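Local coordinates for protein beta-galacturonidase (Eisenbergiella tayi, PDB 6NCW) that is a family 2 glycoside hydrolase, a beta-galacturonidase that probably cleaves terminal beta-linked galacturonic acid from its substrates, at residues L152-W166 and A244-I256. Residues are numbered along the deposited sequence; the frame is centred on the assembly and turned at random.
Sequences LSWIHFTPFLRKDGW and ADDIIDRVGFREI
Phe253, just past strand 245-251, wedges between Phe157 of strand 150-162 and Trp166 at the start of the next strand. Phe157 turns its edge to the face of the Phe253 ring, its CZ 3.5 Å from Phe253 CZ, and Phe253 in turn sets its edge toward the face of the five-membered ring of Trp166; both are offset edge-to-face pairs with planes at 69°. Phe253 CB also makes a CH-pi contact over the six-membered ring of Trp166, whose opposite face carries Leu161 CD1. Flat rings offer neighbours both faces and edges, which suits Phe253 between two aromatics; Pro159 CB packs on its CD1.

Branched aliphatic chains fill the interface between the two sheets of the immunoglobulin-like beta-sandwich. Leu152 CD1 lies 4.0 Å from Ile247 CG2, Ile155 and Ile247 meet through their CG2 methyls at 3.6 Å, and Val251 CG1 sits against Phe157 CB and CD2. Ile247 CG1, anti to the backbone N (chi1 -168°), carries CD1 to Trp154 CA.

Polar links are few. Leu152 N donates a nearly straight hydrogen bond to Asp245 OD2 at 2.7 Å, while Arg11 forms a salt bridge with OD1, holding both carboxylate oxygens. One water accepts from Ile155 N and donates weakly to Asp249 OD2; another links Leu161 N to Glu255 OE1, and Arg257 pairs with OE2.

The axes of strands 152-162 and 245-251 come within 7.2 Å, 26° from parallel, and cohesion comes mainly from apolar and aromatic packing.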
loop_
_atom_site.group_PDB
_atom_site.type_symbol
_atom_site.label_atom_id
_atom_site.label_comp_id
_atom_site.label_asym_id
_atom_site.label_seq_id
_atom_site.Cartn_x
_atom_site.Cartn_y
_atom_site.Cartn_z
ATOM N N LEU A 152 8.129 26.814 46.788
ATOM C CA LEU A 152 8.331 27.664 45.619
ATOM C C LEU A 152 7.395 27.212 44.497
ATOM O O LEU A 152 7.548 26.117 43.949
ATOM C CB LEU A 152 9.793 27.605 45.192
ATOM C CG LEU A 152 10.711 28.146 46.298
ATOM C CD1 LEU A 152 12.179 28.126 45.914
ATOM C CD2 LEU A 152 10.280 29.559 46.657
ATOM N N SER A 153 6.432 28.067 44.147
ATOM C CA SER A 153 5.439 27.745 43.128
ATOM C C SER A 153 6.000 27.867 41.702
ATOM O O SER A 153 5.699 27.029 40.847
ATOM C CB SER A 153 4.220 28.641 43.322
ATOM O OG SER A 153 3.420 28.662 42.159
ATOM N N TRP A 154 6.808 28.889 41.423
ATOM C CA TRP A 154 7.500 29.028 40.142
ATOM C C TRP A 154 8.591 30.085 40.279
ATOM O O TRP A 154 8.607 30.861 41.240
ATOM C CB TRP A 154 6.543 29.397 38.989
ATOM C CG TRP A 154 5.603 30.594 39.217
ATOM C CD1 TRP A 154 4.283 30.537 39.559
ATOM C CD2 TRP A 154 5.919 32.000 39.097
ATOM N NE1 TRP A 154 3.761 31.801 39.675
ATOM C CE2 TRP A 154 4.740 32.717 39.386
ATOM C CE3 TRP A 154 7.087 32.716 38.789
ATOM C CZ2 TRP A 154 4.687 34.119 39.367
ATOM C CZ3 TRP A 154 7.031 34.112 38.764
ATOM C CH2 TRP A 154 5.839 34.796 39.058
ATOM N N ILE A 155 9.518 30.080 39.318
ATOM C CA ILE A 155 10.532 31.114 39.140
ATOM C C ILE A 155 10.582 31.491 37.652
ATOM O O ILE A 155 10.576 30.608 36.789
ATOM C CB ILE A 155 11.910 30.637 39.644
ATOM C CG1 ILE A 155 12.999 31.668 39.343
ATOM C CG2 ILE A 155 12.274 29.283 39.049
ATOM C CD1 ILE A 155 14.289 31.406 40.100
ATOM N N HIS A 156 10.596 32.795 37.358
ATOM C CA HIS A 156 10.683 33.328 36.002
ATOM C C HIS A 156 11.929 34.185 35.877
ATOM O O HIS A 156 12.079 35.174 36.601
ATOM C CB HIS A 156 9.458 34.171 35.640
ATOM C CG HIS A 156 8.194 33.387 35.544
ATOM N ND1 HIS A 156 6.957 33.983 35.404
ATOM C CD2 HIS A 156 7.970 32.052 35.553
ATOM C CE1 HIS A 156 6.026 33.049 35.343
ATOM N NE2 HIS A 156 6.614 31.869 35.430
ATOM N N PHE A 157 12.796 33.830 34.939
ATOM C CA PHE A 157 14.014 34.572 34.666
ATOM C C PHE A 157 13.885 35.251 33.315
ATOM O O PHE A 157 13.419 34.638 32.351
ATOM C CB PHE A 157 15.234 33.644 34.660
ATOM C CG PHE A 157 16.506 34.333 34.273
ATOM C CD1 PHE A 157 17.206 35.095 35.208
ATOM C CD2 PHE A 157 16.990 34.243 32.973
ATOM C CE1 PHE A 157 18.371 35.749 34.850
ATOM C CE2 PHE A 157 18.160 34.885 32.608
ATOM C CZ PHE A 157 18.854 35.638 33.549
ATOM N N THR A 158 14.312 36.508 33.247
ATOM C CA THR A 158 14.256 37.313 32.033
ATOM C C THR A 158 15.647 37.836 31.707
ATOM O O THR A 158 16.211 38.599 32.511
ATOM C CB THR A 158 13.292 38.495 32.195
ATOM O OG1 THR A 158 12.076 38.052 32.810
ATOM C CG2 THR A 158 12.997 39.142 30.834
ATOM N N PRO A 159 16.232 37.479 30.566
ATOM C CA PRO A 159 17.490 38.108 30.147
ATOM C C PRO A 159 17.248 39.430 29.433
ATOM O O PRO A 159 16.202 39.649 28.812
ATOM C CB PRO A 159 18.098 37.074 29.191
ATOM C CG PRO A 159 16.870 36.432 28.559
ATOM C CD PRO A 159 15.788 36.429 29.622
ATOM N N PHE A 160 18.241 40.322 29.545
ATOM C CA PHE A 160 18.256 41.626 28.888
ATOM C C PHE A 160 19.618 41.832 28.243
ATOM O O PHE A 160 20.650 41.628 28.891
ATOM C CB PHE A 160 17.985 42.773 29.873
ATOM C CG PHE A 160 16.643 42.705 30.538
ATOM C CD1 PHE A 160 15.500 43.127 29.873
ATOM C CD2 PHE A 160 16.519 42.224 31.824
ATOM C CE1 PHE A 160 14.261 43.073 30.476
ATOM C CE2 PHE A 160 15.281 42.168 32.438
ATOM C CZ PHE A 160 14.148 42.597 31.756
ATOM N N LEU A 161 19.626 42.219 26.970
ATOM C CA LEU A 161 20.859 42.571 26.271
ATOM C C LEU A 161 21.022 44.087 26.343
ATOM O O LEU A 161 20.255 44.832 25.722
ATOM C CB LEU A 161 20.843 42.083 24.827
ATOM C CG LEU A 161 22.152 42.312 24.061
ATOM C CD1 LEU A 161 23.325 41.583 24.703
ATOM C CD2 LEU A 161 22.001 41.893 22.617
ATOM N N ARG A 162 21.997 44.542 27.129
ATOM C CA ARG A 162 22.329 45.953 27.234
ATOM C C ARG A 162 23.556 46.262 26.385
ATOM O O ARG A 162 24.242 45.363 25.888
ATOM C CB ARG A 162 22.575 46.344 28.691
ATOM C CG ARG A 162 21.388 46.131 29.604
ATOM C CD ARG A 162 20.092 46.599 28.964
ATOM N NE ARG A 162 18.974 46.607 29.913
ATOM C CZ ARG A 162 17.687 46.538 29.564
ATOM N NH1 ARG A 162 17.334 46.433 28.279
ATOM N NH2 ARG A 162 16.749 46.558 30.503
ATOM N N LYS A 163 23.828 47.562 26.221
ATOM C CA LYS A 163 25.000 47.986 25.456
ATOM C C LYS A 163 26.277 47.314 25.943
ATOM O O LYS A 163 27.169 47.021 25.142
ATOM C CB LYS A 163 25.151 49.510 25.510
ATOM C CG LYS A 163 24.845 50.209 24.180
ATOM C CD LYS A 163 24.836 51.736 24.308
ATOM C CE LYS A 163 24.511 52.408 22.969
ATOM N NZ LYS A 163 24.497 53.901 23.042
ATOM N N ASP A 164 26.375 47.023 27.235
ATOM C CA ASP A 164 27.591 46.446 27.796
ATOM C C ASP A 164 27.493 44.939 28.045
ATOM O O ASP A 164 28.409 44.361 28.639
ATOM C CB ASP A 164 27.965 47.181 29.089
ATOM C CG ASP A 164 26.801 47.289 30.058
ATOM O OD1 ASP A 164 26.926 46.802 31.208
ATOM O OD2 ASP A 164 25.755 47.853 29.660
ATOM N N GLY A 165 26.417 44.281 27.599
ATOM C CA GLY A 165 26.367 42.847 27.778
ATOM C C GLY A 165 25.090 42.411 28.461
ATOM O O GLY A 165 24.112 43.164 28.548
ATOM N N TRP A 166 25.114 41.178 28.958
ATOM C CA TRP A 166 23.904 40.517 29.429
ATOM C C TRP A 166 23.591 40.896 30.870
ATOM O O TRP A 166 24.455 40.813 31.750
ATOM C CB TRP A 166 24.039 38.996 29.305
ATOM C CG TRP A 166 23.952 38.511 27.881
ATOM C CD1 TRP A 166 24.977 38.052 27.100
ATOM C CD2 TRP A 166 22.770 38.461 27.060
ATOM N NE1 TRP A 166 24.504 37.711 25.845
ATOM C CE2 TRP A 166 23.155 37.955 25.797
ATOM C CE3 TRP A 166 21.432 38.786 27.274
ATOM C CZ2 TRP A 166 22.244 37.762 24.757
ATOM C CZ3 TRP A 166 20.526 38.607 26.228
ATOM C CH2 TRP A 166 20.942 38.102 24.988
ATOM N N ALA A 244 15.172 24.480 52.983
ATOM C CA ALA A 244 13.890 23.866 53.296
ATOM C C ALA A 244 13.057 23.521 52.022
ATOM O O ALA A 244 12.267 22.567 52.035
ATOM C CB ALA A 244 13.103 24.769 54.229
ATOM N N ASP A 245 13.228 24.278 50.934
ATOM C CA ASP A 245 12.582 23.933 49.665
ATOM C C ASP A 245 13.393 24.527 48.522
ATOM O O ASP A 245 14.111 25.514 48.702
ATOM C CB ASP A 245 11.128 24.426 49.606
ATOM C CG ASP A 245 10.395 23.960 48.341
ATOM O OD1 ASP A 245 10.448 22.745 48.038
ATOM O OD2 ASP A 245 9.776 24.809 47.649
ATOM N N ASP A 246 13.263 23.925 47.336
ATOM C CA ASP A 246 13.919 24.466 46.152
ATOM C C ASP A 246 13.014 24.379 44.926
ATOM O O ASP A 246 11.960 23.729 44.925
ATOM C CB ASP A 246 15.266 23.773 45.864
ATOM C CG ASP A 246 15.135 22.294 45.499
ATOM O OD1 ASP A 246 14.042 21.674 45.623
ATOM O OD2 ASP A 246 16.171 21.735 45.081
ATOM N N ILE A 247 13.444 25.081 43.880
ATOM C CA ILE A 247 12.975 24.874 42.516
ATOM C C ILE A 247 14.169 25.102 41.605
ATOM O O ILE A 247 14.988 26.000 41.849
ATOM C CB ILE A 247 11.793 25.803 42.157
ATOM C CG1 ILE A 247 11.146 25.362 40.845
ATOM C CG2 ILE A 247 12.249 27.254 42.060
ATOM C CD1 ILE A 247 9.757 25.888 40.665
ATOM N N ILE A 248 14.313 24.246 40.596
ATOM C CA ILE A 248 15.385 24.352 39.613
ATOM C C ILE A 248 14.750 24.417 38.225
ATOM O O ILE A 248 13.860 23.620 37.912
ATOM C CB ILE A 248 16.361 23.167 39.714
ATOM C CG1 ILE A 248 16.845 22.989 41.164
ATOM C CG2 ILE A 248 17.540 23.383 38.808
ATOM C CD1 ILE A 248 17.673 21.721 41.392
ATOM N N ASP A 249 15.200 25.368 37.402
ATOM C CA ASP A 249 14.724 25.493 36.029
ATOM C C ASP A 249 15.918 25.674 35.099
ATOM O O ASP A 249 17.064 25.572 35.547
ATOM C CB ASP A 249 13.727 26.653 35.909
ATOM C CG ASP A 249 12.580 26.347 34.932
ATOM O OD1 ASP A 249 12.858 25.875 33.799
ATOM O OD2 ASP A 249 11.406 26.578 35.301
ATOM N N ARG A 250 15.683 25.918 33.812
ATOM C CA ARG A 250 16.768 26.178 32.867
ATOM C C ARG A 250 16.488 27.434 32.063
ATOM O O ARG A 250 15.346 27.691 31.674
ATOM C CB ARG A 250 16.982 25.024 31.898
ATOM C CG ARG A 250 17.927 23.974 32.396
ATOM C CD ARG A 250 18.456 23.126 31.268
ATOM N NE ARG A 250 17.372 22.730 30.371
ATOM C CZ ARG A 250 17.415 21.672 29.568
ATOM N NH1 ARG A 250 18.479 20.878 29.551
ATOM N NH2 ARG A 250 16.387 21.406 28.785
ATOM N N VAL A 251 17.544 28.195 31.783
ATOM C CA VAL A 251 17.425 29.456 31.069
ATOM C C VAL A 251 18.463 29.487 29.960
ATOM O O VAL A 251 19.431 28.722 29.954
ATOM C CB VAL A 251 17.592 30.693 31.994
ATOM C CG1 VAL A 251 16.611 30.638 33.160
ATOM C CG2 VAL A 251 19.019 30.798 32.494
ATOM N N GLY A 252 18.208 30.355 28.993
ATOM C CA GLY A 252 19.203 30.722 28.002
ATOM C C GLY A 252 19.159 32.225 27.815
ATOM O O GLY A 252 18.114 32.858 27.974
ATOM N N PHE A 253 20.320 32.799 27.525
ATOM C CA PHE A 253 20.465 34.249 27.369
ATOM C C PHE A 253 20.311 34.581 25.886
ATOM O O PHE A 253 21.260 34.462 25.107
ATOM C CB PHE A 253 21.815 34.728 27.914
ATOM C CG PHE A 253 21.884 34.794 29.431
ATOM C CD1 PHE A 253 21.699 36.000 30.100
ATOM C CD2 PHE A 253 22.143 33.651 30.186
ATOM C CE1 PHE A 253 21.760 36.063 31.497
ATOM C CE2 PHE A 253 22.197 33.707 31.581
ATOM C CZ PHE A 253 22.005 34.915 32.234
ATOM N N ARG A 254 19.105 34.973 25.481
ATOM C CA ARG A 254 18.876 35.447 24.125
ATOM C C ARG A 254 17.840 36.556 24.159
ATOM O O ARG A 254 16.973 36.590 25.033
ATOM C CB ARG A 254 18.412 34.318 23.181
ATOM C CG ARG A 254 17.168 33.548 23.659
ATOM C CD ARG A 254 15.947 34.070 22.980
ATOM N NE ARG A 254 14.697 33.522 23.499
ATOM C CZ ARG A 254 13.901 34.155 24.353
ATOM N NH1 ARG A 254 14.236 35.351 24.821
ATOM N NH2 ARG A 254 12.763 33.596 24.730
ATOM N N GLU A 255 17.924 37.451 23.183
ATOM C CA GLU A 255 16.952 38.520 23.023
ATOM C C GLU A 255 16.090 38.242 21.799
ATOM O O GLU A 255 16.607 37.883 20.738
ATOM C CB GLU A 255 17.645 39.878 22.877
ATOM C CG GLU A 255 16.681 41.036 22.762
ATOM C CD GLU A 255 17.395 42.374 22.508
ATOM O OE1 GLU A 255 17.456 43.194 23.453
ATOM O OE2 GLU A 255 17.904 42.592 21.377
ATOM N N ILE A 256 14.784 38.421 21.942
ATOM C CA ILE A 256 13.874 38.345 20.814
ATOM C C ILE A 256 13.084 39.645 20.791
ATOM O O ILE A 256 12.444 40.006 21.784
ATOM C CB ILE A 256 12.946 37.117 20.885
ATOM C CG1 ILE A 256 12.033 37.091 19.670
ATOM C CG2 ILE A 256 12.102 37.111 22.146
ATOM C CD1 ILE A 256 12.761 36.702 18.424
HETATM O O HOH W 1 9.050 27.843 37.299
HETATM O O HOH W 2 16.953 42.972 25.942
#